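Local atomic coordinates of benzoylformate Decarboxylase (PDB entry 4K9Q), a protein that binds thiamine diphosphate and magnesium and probably decarboxylates benzoylformate. Residues Q16-V21 / K63-N68; T27-F31 / L160-E164; A96-T100 / L110-A115; A138-A142 / V154-L158. All coordinates share one frame; numbering follows the deposited sequence.

Contact 1 (Q16-V21 / K63-N68); sequences QVTTVV and KPVIVN
Val17 lies across Pro64 and Ile66 at about a right angle to both. CG1 of Val17 meets the Pro64 carbonyl oxygen and, at 3.8 Å, CG1 of Ile66, while CG2 of Val17 rests on the ring carbon CB of Pro64 at 4.0 Å. The split follows from the first torsion: with CG1 opposite the backbone N (chi1 176°), CG2 is left beside that N, where it meets Pro64 CB. Farther along, Val20 crosses Ile66 at a slant, CG2 near its CB, and reaches CB of Asn68 with CG1 at 3.7 Å. Val20 and Ile66 lie on one face of the sheet, where Phe35 packs on Val20; Val17, ahead of the strand, meets Tyr143 of helix 135-147. On the reverse face Val21 and Val67 lie against Ala54 of helix 47-61, and CG2 of Val21 also meets CG1 of Val65 at 3.9 Å.

Three backbone bonds fix the parallel register, the shortest from Val21 N to Ile66 O at 2.8 Å. Ahead of the paired residues a water accepts from Thr19 N and donates to Pro64 O. At the start of both segments Lys63 extends its chain and donates NZ to Gln16 O at 2.8 Å, in the carbonyl plane; Gln16 itself closes helix 4-15 with a Schellman motif. Strands 19-22 and 66-69 are neighbours in the six-stranded parallel sheet characteristic of the N-terminal α/β domain of thiamine diphosphate enzymes.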
loop_
_atom_site.group_PDB
_atom_site.type_symbol
_atom_site.label_atom_id
_atom_site.label_comp_id
_atom_site.label_asym_id
_atom_site.label_seq_id
_atom_site.Cartn_x
_atom_site.Cartn_y
_atom_site.Cartn_z
ATOM N N GLN A 16 -12.487 -29.789 2.953
ATOM C CA GLN A 16 -12.440 -30.244 4.339
ATOM C C GLN A 16 -12.070 -29.132 5.323
ATOM O O GLN A 16 -11.359 -29.358 6.307
ATOM C CB GLN A 16 -11.518 -31.453 4.480
ATOM C CG GLN A 16 -11.943 -32.610 3.567
ATOM C CD GLN A 16 -11.070 -33.836 3.733
ATOM O OE1 GLN A 16 -10.645 -34.164 4.840
ATOM N NE2 GLN A 16 -10.790 -34.517 2.628
ATOM N N VAL A 17 -12.568 -27.935 5.040
ATOM C CA VAL A 17 -12.398 -26.789 5.926
ATOM C C VAL A 17 -13.782 -26.457 6.474
ATOM O O VAL A 17 -14.545 -25.716 5.852
ATOM C CB VAL A 17 -11.793 -25.600 5.150
ATOM C CG1 VAL A 17 -11.686 -24.354 6.033
ATOM C CG2 VAL A 17 -10.414 -25.991 4.602
ATOM N N THR A 18 -14.120 -27.031 7.623
ATOM C CA THR A 18 -15.499 -26.942 8.107
ATOM C C THR A 18 -15.621 -26.340 9.511
ATOM O O THR A 18 -16.654 -26.485 10.174
ATOM C CB THR A 18 -16.219 -28.310 8.041
ATOM O OG1 THR A 18 -15.559 -29.241 8.902
ATOM C CG2 THR A 18 -16.198 -28.853 6.609
ATOM N N THR A 19 -14.568 -25.663 9.954
ATOM C CA THR A 19 -14.632 -24.914 11.203
ATOM C C THR A 19 -14.506 -23.420 10.950
ATOM O O THR A 19 -13.607 -22.978 10.238
ATOM C CB THR A 19 -13.550 -25.348 12.207
ATOM O OG1 THR A 19 -13.681 -26.752 12.463
ATOM C CG2 THR A 19 -13.718 -24.583 13.527
ATOM N N VAL A 20 -15.415 -22.652 11.552
ATOM C CA VAL A 20 -15.388 -21.202 11.498
ATOM C C VAL A 20 -15.243 -20.669 12.921
ATOM O O VAL A 20 -16.091 -20.938 13.773
ATOM C CB VAL A 20 -16.708 -20.632 10.905
ATOM C CG1 VAL A 20 -16.694 -19.106 10.960
ATOM C CG2 VAL A 20 -16.947 -21.133 9.467
ATOM N N VAL A 21 -14.170 -19.936 13.200
ATOM C CA VAL A 21 -14.080 -19.227 14.470
ATOM C C VAL A 21 -14.481 -17.780 14.192
ATOM O O VAL A 21 -14.036 -17.183 13.214
ATOM C CB VAL A 21 -12.656 -19.274 15.066
ATOM C CG1 VAL A 21 -12.672 -18.726 16.493
ATOM C CG2 VAL A 21 -12.102 -20.697 15.036
ATOM N N LYS A 63 -4.308 -27.885 8.575
ATOM C CA LYS A 63 -5.145 -27.447 7.472
ATOM C C LYS A 63 -5.781 -26.125 7.868
ATOM O O LYS A 63 -5.720 -25.727 9.035
ATOM C CB LYS A 63 -6.212 -28.491 7.139
ATOM C CG LYS A 63 -7.193 -28.758 8.240
ATOM C CD LYS A 63 -8.237 -29.747 7.736
ATOM C CE LYS A 63 -9.209 -30.128 8.810
ATOM N NZ LYS A 63 -10.268 -31.039 8.264
ATOM N N PRO A 64 -6.377 -25.432 6.897
ATOM C CA PRO A 64 -6.937 -24.113 7.196
ATOM C C PRO A 64 -8.131 -24.170 8.142
ATOM O O PRO A 64 -8.835 -25.176 8.241
ATOM C CB PRO A 64 -7.382 -23.606 5.820
ATOM C CG PRO A 64 -6.516 -24.358 4.839
ATOM C CD PRO A 64 -6.375 -25.718 5.451
ATOM N N VAL A 65 -8.329 -23.064 8.844
ATOM C CA VAL A 65 -9.532 -22.813 9.613
ATOM C C VAL A 65 -10.030 -21.453 9.125
ATOM O O VAL A 65 -9.226 -20.591 8.775
ATOM C CB VAL A 65 -9.231 -22.766 11.125
ATOM C CG1 VAL A 65 -10.470 -22.287 11.897
ATOM C CG2 VAL A 65 -8.772 -24.145 11.622
ATOM N N ILE A 66 -11.344 -21.271 9.051
ATOM C CA ILE A 66 -11.900 -19.986 8.648
ATOM C C ILE A 66 -12.113 -19.084 9.858
ATOM O O ILE A 66 -12.634 -19.521 10.884
ATOM C CB ILE A 66 -13.231 -20.154 7.907
ATOM C CG1 ILE A 66 -12.989 -20.849 6.563
ATOM C CG2 ILE A 66 -13.889 -18.801 7.694
ATOM C CD1 ILE A 66 -14.254 -21.211 5.860
ATOM N N VAL A 67 -11.669 -17.839 9.733
ATOM C CA VAL A 67 -11.971 -16.786 10.686
ATOM C C VAL A 67 -13.059 -15.924 10.037
ATOM O O VAL A 67 -12.962 -15.576 8.866
ATOM C CB VAL A 67 -10.706 -15.938 10.983
ATOM C CG1 VAL A 67 -11.072 -14.606 11.642
ATOM C CG2 VAL A 67 -9.732 -16.727 11.860
ATOM N N ASN A 68 -14.114 -15.607 10.776
ATOM C CA ASN A 68 -15.168 -14.740 10.253
ATOM C C ASN A 68 -15.369 -13.599 11.240
ATOM O O ASN A 68 -15.841 -13.815 12.360
ATOM C CB ASN A 68 -16.468 -15.527 10.051
ATOM C CG ASN A 68 -17.549 -14.716 9.347
ATOM O OD1 ASN A 68 -18.672 -14.603 9.847
ATOM N ND2 ASN A 68 -17.224 -14.164 8.178
HETATM O O HOH W 1 -8.987 -33.319 6.863
HETATM O O HOH W 2 -11.374 -25.983 9.389
#

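Contact 2 (T27-F31 / L160-E164); sequences TEETF and LDDWE
Thr30 OG1 donates to Leu160 O at 2.7 Å, the shortest polar bond between the two segments, and arrives in the carbonyl plane on a lone pair, with a C=O...O angle of 123°. The rotation of Thr30 explains this: OG1 sits between the backbone N and the carbonyl carbon (chi1 48°), facing residues 160-164. The same oxygen lies at the edge of the Trp163 indole, 3.4 Å from CD1.

Phe31 covers a face of that indole. Its CB stands over the face of the five-membered ring, 3.9 Å from the centroid, a CH-pi contact, while CD1 of Phe31 lies 3.4 Å from CZ2 of Trp163. The two six-membered rings are tilted by 46°, which is neither a stack nor an edge-to-face pair. In the plane of the indole, a water accepts from Trp163 NE1 and donates to Thr27 O at 3.1 Å, satisfying the buried N-H and bridging the segments. Leu160 packs on Thr27, its CD2 3.9 Å from CG2 of Thr27.

Phe31 packs on Phe9 and on Asn68 of strand 66-69, and Thr30 touches Thr471 of the second subunit. The start of helix 29-32 is thereby held against the turn that follows strand 154-159, beside the C-terminal ends of strands 66-69 and 154-159, with Thr8 of helix 4-15 and Phe139 of helix 135-147 touching Trp163.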
loop_
_atom_site.group_PDB
_atom_site.type_symbol
_atom_site.label_atom_id
_atom_site.label_comp_id
_atom_site.label_asym_id
_atom_site.label_seq_id
_atom_site.Cartn_x
_atom_site.Cartn_y
_atom_site.Cartn_z
ATOM N N THR A 27 -22.888 -7.514 9.014
ATOM C CA THR A 27 -22.397 -7.769 7.658
ATOM C C THR A 27 -21.975 -9.224 7.427
ATOM O O THR A 27 -21.648 -9.608 6.300
ATOM C CB THR A 27 -21.224 -6.824 7.317
ATOM O OG1 THR A 27 -20.253 -6.882 8.369
ATOM C CG2 THR A 27 -21.721 -5.400 7.197
ATOM N N GLU A 28 -22.006 -10.032 8.490
ATOM C CA GLU A 28 -21.696 -11.457 8.396
ATOM C C GLU A 28 -22.948 -12.339 8.507
ATOM O O GLU A 28 -22.886 -13.547 8.297
ATOM C CB GLU A 28 -20.706 -11.865 9.489
ATOM C CG GLU A 28 -19.328 -11.203 9.377
ATOM C CD GLU A 28 -19.371 -9.700 9.621
ATOM O OE1 GLU A 28 -19.928 -9.289 10.654
ATOM O OE2 GLU A 28 -18.846 -8.924 8.789
ATOM N N GLU A 29 -24.083 -11.750 8.861
ATOM C CA GLU A 29 -25.272 -12.567 9.104
ATOM C C GLU A 29 -25.759 -13.327 7.866
ATOM O O GLU A 29 -26.245 -14.450 7.981
ATOM C CB GLU A 29 -26.386 -11.721 9.719
ATOM C CG GLU A 29 -26.066 -11.327 11.151
ATOM C CD GLU A 29 -27.202 -10.618 11.853
ATOM O OE1 GLU A 29 -28.014 -9.941 11.187
ATOM O OE2 GLU A 29 -27.284 -10.757 13.082
ATOM N N THR A 30 -25.616 -12.730 6.685
ATOM C CA THR A 30 -26.017 -13.413 5.459
ATOM C C THR A 30 -25.107 -14.609 5.140
ATOM O O THR A 30 -25.531 -15.575 4.509
ATOM C CB THR A 30 -26.068 -12.439 4.270
ATOM O OG1 THR A 30 -24.864 -11.665 4.239
ATOM C CG2 THR A 30 -27.249 -11.491 4.432
ATOM N N PHE A 31 -23.854 -14.532 5.579
ATOM C CA PHE A 31 -22.938 -15.667 5.468
ATOM C C PHE A 31 -23.307 -16.772 6.460
ATOM O O PHE A 31 -23.233 -17.962 6.143
ATOM C CB PHE A 31 -21.499 -15.199 5.716
ATOM C CG PHE A 31 -20.505 -16.319 5.830
ATOM C CD1 PHE A 31 -20.236 -17.141 4.748
ATOM C CD2 PHE A 31 -19.828 -16.543 7.028
ATOM C CE1 PHE A 31 -19.314 -18.169 4.847
ATOM C CE2 PHE A 31 -18.894 -17.574 7.139
ATOM C CZ PHE A 31 -18.641 -18.390 6.052
ATOM N N LEU A 160 -22.016 -8.202 1.934
ATOM C CA LEU A 160 -23.046 -9.031 2.568
ATOM C C LEU A 160 -24.131 -9.492 1.607
ATOM O O LEU A 160 -24.781 -10.514 1.836
ATOM C CB LEU A 160 -23.676 -8.281 3.749
ATOM C CG LEU A 160 -24.522 -7.060 3.386
ATOM C CD1 LEU A 160 -25.984 -7.475 3.263
ATOM C CD2 LEU A 160 -24.361 -5.983 4.449
ATOM N N ASP A 161 -24.326 -8.727 0.544
ATOM C CA ASP A 161 -25.386 -9.017 -0.418
ATOM C C ASP A 161 -25.032 -10.118 -1.416
ATOM O O ASP A 161 -25.905 -10.575 -2.157
ATOM C CB ASP A 161 -25.830 -7.739 -1.155
ATOM C CG ASP A 161 -24.683 -7.021 -1.879
ATOM O OD1 ASP A 161 -23.547 -6.957 -1.355
ATOM O OD2 ASP A 161 -24.938 -6.486 -2.985
ATOM N N ASP A 162 -23.771 -10.551 -1.442
ATOM C CA ASP A 162 -23.355 -11.547 -2.429
ATOM C C ASP A 162 -23.973 -12.923 -2.159
ATOM O O ASP A 162 -24.272 -13.671 -3.097
ATOM C CB ASP A 162 -21.831 -11.710 -2.449
ATOM C CG ASP A 162 -21.101 -10.522 -3.072
ATOM O OD1 ASP A 162 -21.746 -9.570 -3.562
ATOM O OD2 ASP A 162 -19.855 -10.564 -3.073
ATOM N N TRP A 163 -24.150 -13.251 -0.881
ATOM C CA TRP A 163 -24.427 -14.620 -0.464
ATOM C C TRP A 163 -25.716 -15.214 -1.007
ATOM O O TRP A 163 -25.771 -16.411 -1.281
ATOM C CB TRP A 163 -24.388 -14.733 1.067
ATOM C CG TRP A 163 -23.034 -14.418 1.596
ATOM C CD1 TRP A 163 -22.652 -13.297 2.284
ATOM C CD2 TRP A 163 -21.857 -15.218 1.446
ATOM N NE1 TRP A 163 -21.309 -13.363 2.579
ATOM C CE2 TRP A 163 -20.799 -14.531 2.076
ATOM C CE3 TRP A 163 -21.594 -16.451 0.837
ATOM C CZ2 TRP A 163 -19.501 -15.039 2.117
ATOM C CZ3 TRP A 163 -20.310 -16.955 0.890
ATOM C CH2 TRP A 163 -19.280 -16.249 1.522
ATOM N N GLU A 164 -26.741 -14.380 -1.153
ATOM C CA GLU A 164 -28.058 -14.838 -1.600
ATOM C C GLU A 164 -28.209 -14.835 -3.118
ATOM O O GLU A 164 -29.259 -15.221 -3.639
ATOM C CB GLU A 164 -29.152 -13.949 -1.008
ATOM C CG GLU A 164 -29.093 -12.510 -1.512
ATOM C CD GLU A 164 -30.210 -11.640 -0.961
ATOM O OE1 GLU A 164 -30.213 -10.428 -1.263
ATOM O OE2 GLU A 164 -31.083 -12.157 -0.232
HETATM O O HOH W 3 -20.076 -11.370 4.252
#

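Contact 3 (A96-T100 / L110-A115); sequences AGQQT and LTNIEA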
loop_
_atom_site.group_PDB
_atom_site.type_symbol
_atom_site.label_atom_id
_atom_site.label_comp_id
_atom_site.label_asym_id
_atom_site.label_seq_id
_atom_site.Cartn_x
_atom_site.Cartn_y
_atom_site.Cartn_z
ATOM N N ALA A 96 -13.839 -11.267 6.365
ATOM C CA ALA A 96 -14.616 -10.238 7.043
ATOM C C ALA A 96 -15.764 -9.806 6.149
ATOM O O ALA A 96 -15.577 -9.598 4.952
ATOM C CB ALA A 96 -13.748 -9.041 7.384
ATOM N N GLY A 97 -16.954 -9.666 6.724
ATOM C CA GLY A 97 -18.061 -9.106 5.976
ATOM C C GLY A 97 -17.739 -7.681 5.576
ATOM O O GLY A 97 -16.918 -7.004 6.204
ATOM N N GLN A 98 -18.387 -7.235 4.514
ATOM C CA GLN A 98 -18.242 -5.895 3.978
ATOM C C GLN A 98 -19.653 -5.353 3.763
ATOM O O GLN A 98 -20.612 -6.137 3.639
ATOM C CB GLN A 98 -17.486 -5.972 2.646
ATOM C CG GLN A 98 -17.423 -4.679 1.810
ATOM C CD GLN A 98 -16.656 -3.557 2.510
ATOM O OE1 GLN A 98 -17.143 -2.986 3.490
ATOM N NE2 GLN A 98 -15.457 -3.236 2.007
ATOM N N GLN A 99 -19.796 -4.027 3.743
ATOM C CA GLN A 99 -21.094 -3.410 3.473
ATOM C C GLN A 99 -21.629 -3.871 2.120
ATOM O O GLN A 99 -20.869 -4.294 1.252
ATOM C CB GLN A 99 -21.014 -1.880 3.545
ATOM C CG GLN A 99 -21.476 -1.305 4.891
ATOM C CD GLN A 99 -23.000 -1.368 5.069
ATOM O OE1 GLN A 99 -23.702 -2.104 4.363
ATOM N NE2 GLN A 99 -23.514 -0.593 6.020
ATOM N N THR A 100 -22.943 -3.791 1.954
ATOM C CA THR A 100 -23.578 -4.236 0.728
ATOM C C THR A 100 -23.110 -3.444 -0.501
ATOM O O THR A 100 -22.932 -2.220 -0.439
ATOM C CB THR A 100 -25.112 -4.156 0.844
ATOM O OG1 THR A 100 -25.683 -4.358 -0.448
ATOM C CG2 THR A 100 -25.535 -2.791 1.369
ATOM N N LEU A 110 -19.620 1.342 8.820
ATOM C CA LEU A 110 -19.065 -0.014 8.868
ATOM C C LEU A 110 -18.637 -0.552 7.496
ATOM O O LEU A 110 -18.521 -1.759 7.284
ATOM C CB LEU A 110 -19.994 -0.967 9.632
ATOM C CG LEU A 110 -19.980 -0.681 11.150
ATOM C CD1 LEU A 110 -21.240 -1.150 11.844
ATOM C CD2 LEU A 110 -18.741 -1.278 11.820
ATOM N N THR A 111 -18.373 0.364 6.571
ATOM C CA THR A 111 -17.662 0.004 5.358
ATOM C C THR A 111 -16.196 -0.244 5.692
ATOM O O THR A 111 -15.560 0.538 6.405
ATOM C CB THR A 111 -17.738 1.112 4.300
ATOM O OG1 THR A 111 -19.098 1.296 3.913
ATOM C CG2 THR A 111 -16.922 0.737 3.075
ATOM N N ASN A 112 -15.660 -1.342 5.182
ATOM C CA ASN A 112 -14.250 -1.603 5.352
ATOM C C ASN A 112 -13.535 -0.914 4.194
ATOM O O ASN A 112 -13.349 -1.498 3.124
ATOM C CB ASN A 112 -13.993 -3.109 5.363
ATOM C CG ASN A 112 -12.627 -3.456 5.900
ATOM O OD1 ASN A 112 -11.836 -2.566 6.238
ATOM N ND2 ASN A 112 -12.344 -4.755 6.001
ATOM N N ILE A 113 -13.172 0.350 4.407
ATOM C CA ILE A 113 -12.671 1.198 3.324
ATOM C C ILE A 113 -11.278 0.747 2.887
ATOM O O ILE A 113 -10.417 0.523 3.733
ATOM C CB ILE A 113 -12.680 2.679 3.753
ATOM C CG1 ILE A 113 -14.113 3.120 4.079
ATOM C CG2 ILE A 113 -12.064 3.562 2.669
ATOM C CD1 ILE A 113 -14.219 4.440 4.823
ATOM N N GLU A 114 -11.064 0.605 1.574
ATOM C CA GLU A 114 -9.821 0.021 1.061
ATOM C C GLU A 114 -9.477 -1.255 1.824
ATOM O O GLU A 114 -8.350 -1.426 2.303
ATOM C CB GLU A 114 -8.646 1.004 1.155
ATOM C CG GLU A 114 -8.720 2.166 0.204
ATOM C CD GLU A 114 -7.349 2.591 -0.340
ATOM O OE1 GLU A 114 -6.309 2.388 0.339
ATOM O OE2 GLU A 114 -7.315 3.135 -1.466
ATOM N N ALA A 115 -10.447 -2.156 1.918
ATOM C CA ALA A 115 -10.296 -3.367 2.712
ATOM C C ALA A 115 -9.028 -4.147 2.397
ATOM O O ALA A 115 -8.388 -4.674 3.302
ATOM C CB ALA A 115 -11.520 -4.262 2.563
HETATM O O HOH W 4 -14.247 -6.495 4.893
#
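The C-terminal end of strand 93-98, where the chain leaves the parallel sheet, is tied to the returning loop 110-115 by a glutamine side-chain amide that clamps one residue's backbone. Gln98 supplies both halves of the clamp to Asn112. Asn112 N donates to Gln98 OE1 at 2.8 Å, nearly straight (169° at the hydrogen) and on a lone pair in the amide plane; Gln98 NE2 returns a bond to Asn112 O at 3.0 Å. The second is less regular at the acceptor, for the donor is tilted 34° from the carbonyl plane of Asn112.

Gln98 reaches the loop by bending at chi2 (64°), which brings its amide alongside its own backbone. OE1 can then accept a second bond, from Gln99 N at 2.9 Å, and two N-H groups fix its orientation. NE2 is also bound to Glu128. The Asn112 amide is turned well away from that of Gln98 and holds a water at 2.8 Å from ND2, which donates in turn to Gly97 O.

Gln99 lies across Thr111, with CG 3.7 Å from OG1 of Thr111, while the Thr111 hydroxyl is bonded to Pro108 O. Asn112 is the centre of an inverse gamma turn that redirects the loop. The Leu110 side chain, about 5 Å from a bound thiamine diphosphate, packs on Ser397 of the second subunit, consistent with the interface-borne active sites of thiamine diphosphate enzymes.

Contact 4 (A138-A142 / V154-L158); sequences AFMRA and VFLSL
Helix 138-142 runs nearly antiparallel to strand 154-158, at 166° between their directions, with the short axes 9.3 Å apart at closest approach, and packs through apolar side chains. Leu156 is the centrepiece. Its CD1 stands over the middle of the Phe139 ring, 3.9 Å from the centroid and only 10° off the ring normal, a clear CH-pi contact. With CG opposite the carbonyl carbon (chi1 -63°), Leu156 directs its two methyls at different helix side chains: CD1 also touches CB of Ala142 at 4.0 Å, and CD2 meets CB of Ala138 at 4.2 Å.

On one side along the strand, Leu158 puts CD1 3.7 Å from CZ of Phe139, approaching the ring obliquely. On the other, Val154 presses CG2 against CB of Ala142 at 3.7 Å. The two alanines, one helical turn apart and joined by the backbone bond from Ala142 N to Ala138 O, present just methyls to the sheet, and the leucine methyls touch them directly. Phe139 also packs on Thr8 and Leu11 of helix 4-15.

Phe155 and Ser157 point to the other face of the sheet, toward Ala96 and Gln98, while Arg141 of the helix reaches a neighbouring subunit, where it forms a salt bridge with Glu107. Strand 126-127, helix 135-147 and strand 154-159 together make a beta-alpha-beta crossover, with the helix laid over the sheet as in other parallel α/β folds.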
loop_
_atom_site.group_PDB
_atom_site.type_symbol
_atom_site.label_atom_id
_atom_site.label_comp_id
_atom_site.label_asym_id
_atom_site.label_seq_id
_atom_site.Cartn_x
_atom_site.Cartn_y
_atom_site.Cartn_z
ATOM N N ALA A 138 -12.873 -17.326 -5.317
ATOM C CA ALA A 138 -11.993 -16.565 -4.420
ATOM C C ALA A 138 -11.632 -17.382 -3.175
ATOM O O ALA A 138 -10.487 -17.329 -2.685
ATOM C CB ALA A 138 -12.627 -15.231 -4.041
ATOM N N PHE A 139 -12.598 -18.144 -2.659
ATOM C CA PHE A 139 -12.296 -19.077 -1.580
ATOM C C PHE A 139 -11.285 -20.147 -2.012
ATOM O O PHE A 139 -10.375 -20.500 -1.251
ATOM C CB PHE A 139 -13.571 -19.711 -1.014
ATOM C CG PHE A 139 -14.208 -18.905 0.092
ATOM C CD1 PHE A 139 -13.926 -19.189 1.420
ATOM C CD2 PHE A 139 -15.072 -17.861 -0.200
ATOM C CE1 PHE A 139 -14.512 -18.452 2.458
ATOM C CE2 PHE A 139 -15.669 -17.121 0.830
ATOM C CZ PHE A 139 -15.383 -17.419 2.160
ATOM N N MET A 140 -11.434 -20.669 -3.232
ATOM C CA MET A 140 -10.457 -21.637 -3.721
ATOM C C MET A 140 -9.060 -21.012 -3.850
ATOM O O MET A 140 -8.067 -21.617 -3.451
ATOM C CB MET A 140 -10.885 -22.241 -5.060
ATOM C CG MET A 140 -9.956 -23.356 -5.527
ATOM S SD MET A 140 -9.942 -24.766 -4.408
ATOM C CE MET A 140 -8.195 -24.870 -4.003
ATOM N N ARG A 141 -8.981 -19.815 -4.424
ATOM C CA ARG A 141 -7.690 -19.134 -4.545
ATOM C C ARG A 141 -7.129 -18.819 -3.161
ATOM O O ARG A 141 -5.924 -18.890 -2.943
ATOM C CB ARG A 141 -7.821 -17.858 -5.382
ATOM C CG ARG A 141 -6.510 -17.084 -5.556
ATOM C CD ARG A 141 -6.619 -16.029 -6.659
ATOM N NE ARG A 141 -5.419 -15.198 -6.665
ATOM C CZ ARG A 141 -5.289 -14.044 -7.311
ATOM N NH1 ARG A 141 -6.279 -13.556 -8.052
ATOM N NH2 ARG A 141 -4.143 -13.380 -7.224
ATOM N N ALA A 142 -8.007 -18.466 -2.224
ATOM C CA ALA A 142 -7.581 -18.215 -0.842
ATOM C C ALA A 142 -6.937 -19.472 -0.236
ATOM O O ALA A 142 -5.834 -19.413 0.319
ATOM C CB ALA A 142 -8.768 -17.739 0.016
ATOM N N VAL A 154 -4.461 -15.542 4.591
ATOM C CA VAL A 154 -4.971 -14.724 3.493
ATOM C C VAL A 154 -6.261 -14.036 3.952
ATOM O O VAL A 154 -6.872 -14.439 4.950
ATOM C CB VAL A 154 -5.259 -15.578 2.245
ATOM C CG1 VAL A 154 -3.981 -16.216 1.720
ATOM C CG2 VAL A 154 -6.279 -16.658 2.575
ATOM N N PHE A 155 -6.668 -12.988 3.235
ATOM C CA PHE A 155 -7.827 -12.203 3.655
ATOM C C PHE A 155 -8.811 -11.991 2.512
ATOM O O PHE A 155 -8.419 -11.558 1.421
ATOM C CB PHE A 155 -7.394 -10.838 4.200
ATOM C CG PHE A 155 -8.546 -9.911 4.484
ATOM C CD1 PHE A 155 -9.406 -10.168 5.543
ATOM C CD2 PHE A 155 -8.788 -8.803 3.685
ATOM C CE1 PHE A 155 -10.482 -9.324 5.817
ATOM C CE2 PHE A 155 -9.866 -7.949 3.961
ATOM C CZ PHE A 155 -10.718 -8.223 5.017
ATOM N N LEU A 156 -10.087 -12.300 2.769
ATOM C CA LEU A 156 -11.174 -11.991 1.832
ATOM C C LEU A 156 -12.180 -11.041 2.475
ATOM O O LEU A 156 -12.635 -11.282 3.599
ATOM C CB LEU A 156 -11.919 -13.267 1.425
ATOM C CG LEU A 156 -11.140 -14.340 0.664
ATOM C CD1 LEU A 156 -12.033 -15.552 0.433
ATOM C CD2 LEU A 156 -10.631 -13.776 -0.653
ATOM N N SER A 157 -12.523 -9.980 1.754
ATOM C CA SER A 157 -13.556 -9.037 2.136
ATOM C C SER A 157 -14.791 -9.363 1.307
ATOM O O SER A 157 -14.738 -9.335 0.075
ATOM C CB SER A 157 -13.074 -7.615 1.838
ATOM O OG SER A 157 -14.099 -6.670 2.066
ATOM N N LEU A 158 -15.903 -9.654 1.978
ATOM C CA LEU A 158 -17.067 -10.259 1.335
ATOM C C LEU A 158 -18.350 -9.439 1.540
ATOM O O LEU A 158 -18.971 -9.492 2.596
ATOM C CB LEU A 158 -17.231 -11.697 1.857
ATOM C CG LEU A 158 -15.981 -12.563 1.581
ATOM C CD1 LEU A 158 -15.923 -13.771 2.458
ATOM C CD2 LEU A 158 -15.895 -12.954 0.114
#

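How the contacts relate
From the N terminus, contact 1 closes the first loop by bringing residues 63-68 back beside 16-21. Contact 2 opens within that loop, at 27-31, but closes only at 160-164, so the two cross. Contacts 3 and 4 follow one another in series between the ends of contact 2, as local closures with 9 and 11 residues between their segments. Contacts 1, 3 and 4 each reach the same parallel sheet: strand 93-98 lies between 66-69 and 154-159, and Ala96 bonds probably join its backbone to Leu156 and Leu158. Contact 2 packs at the C-terminal ends of the inner strands, Asn68 touching Phe31, Leu158 touching Trp163, and Leu160 N probably bonding to Gln98 O.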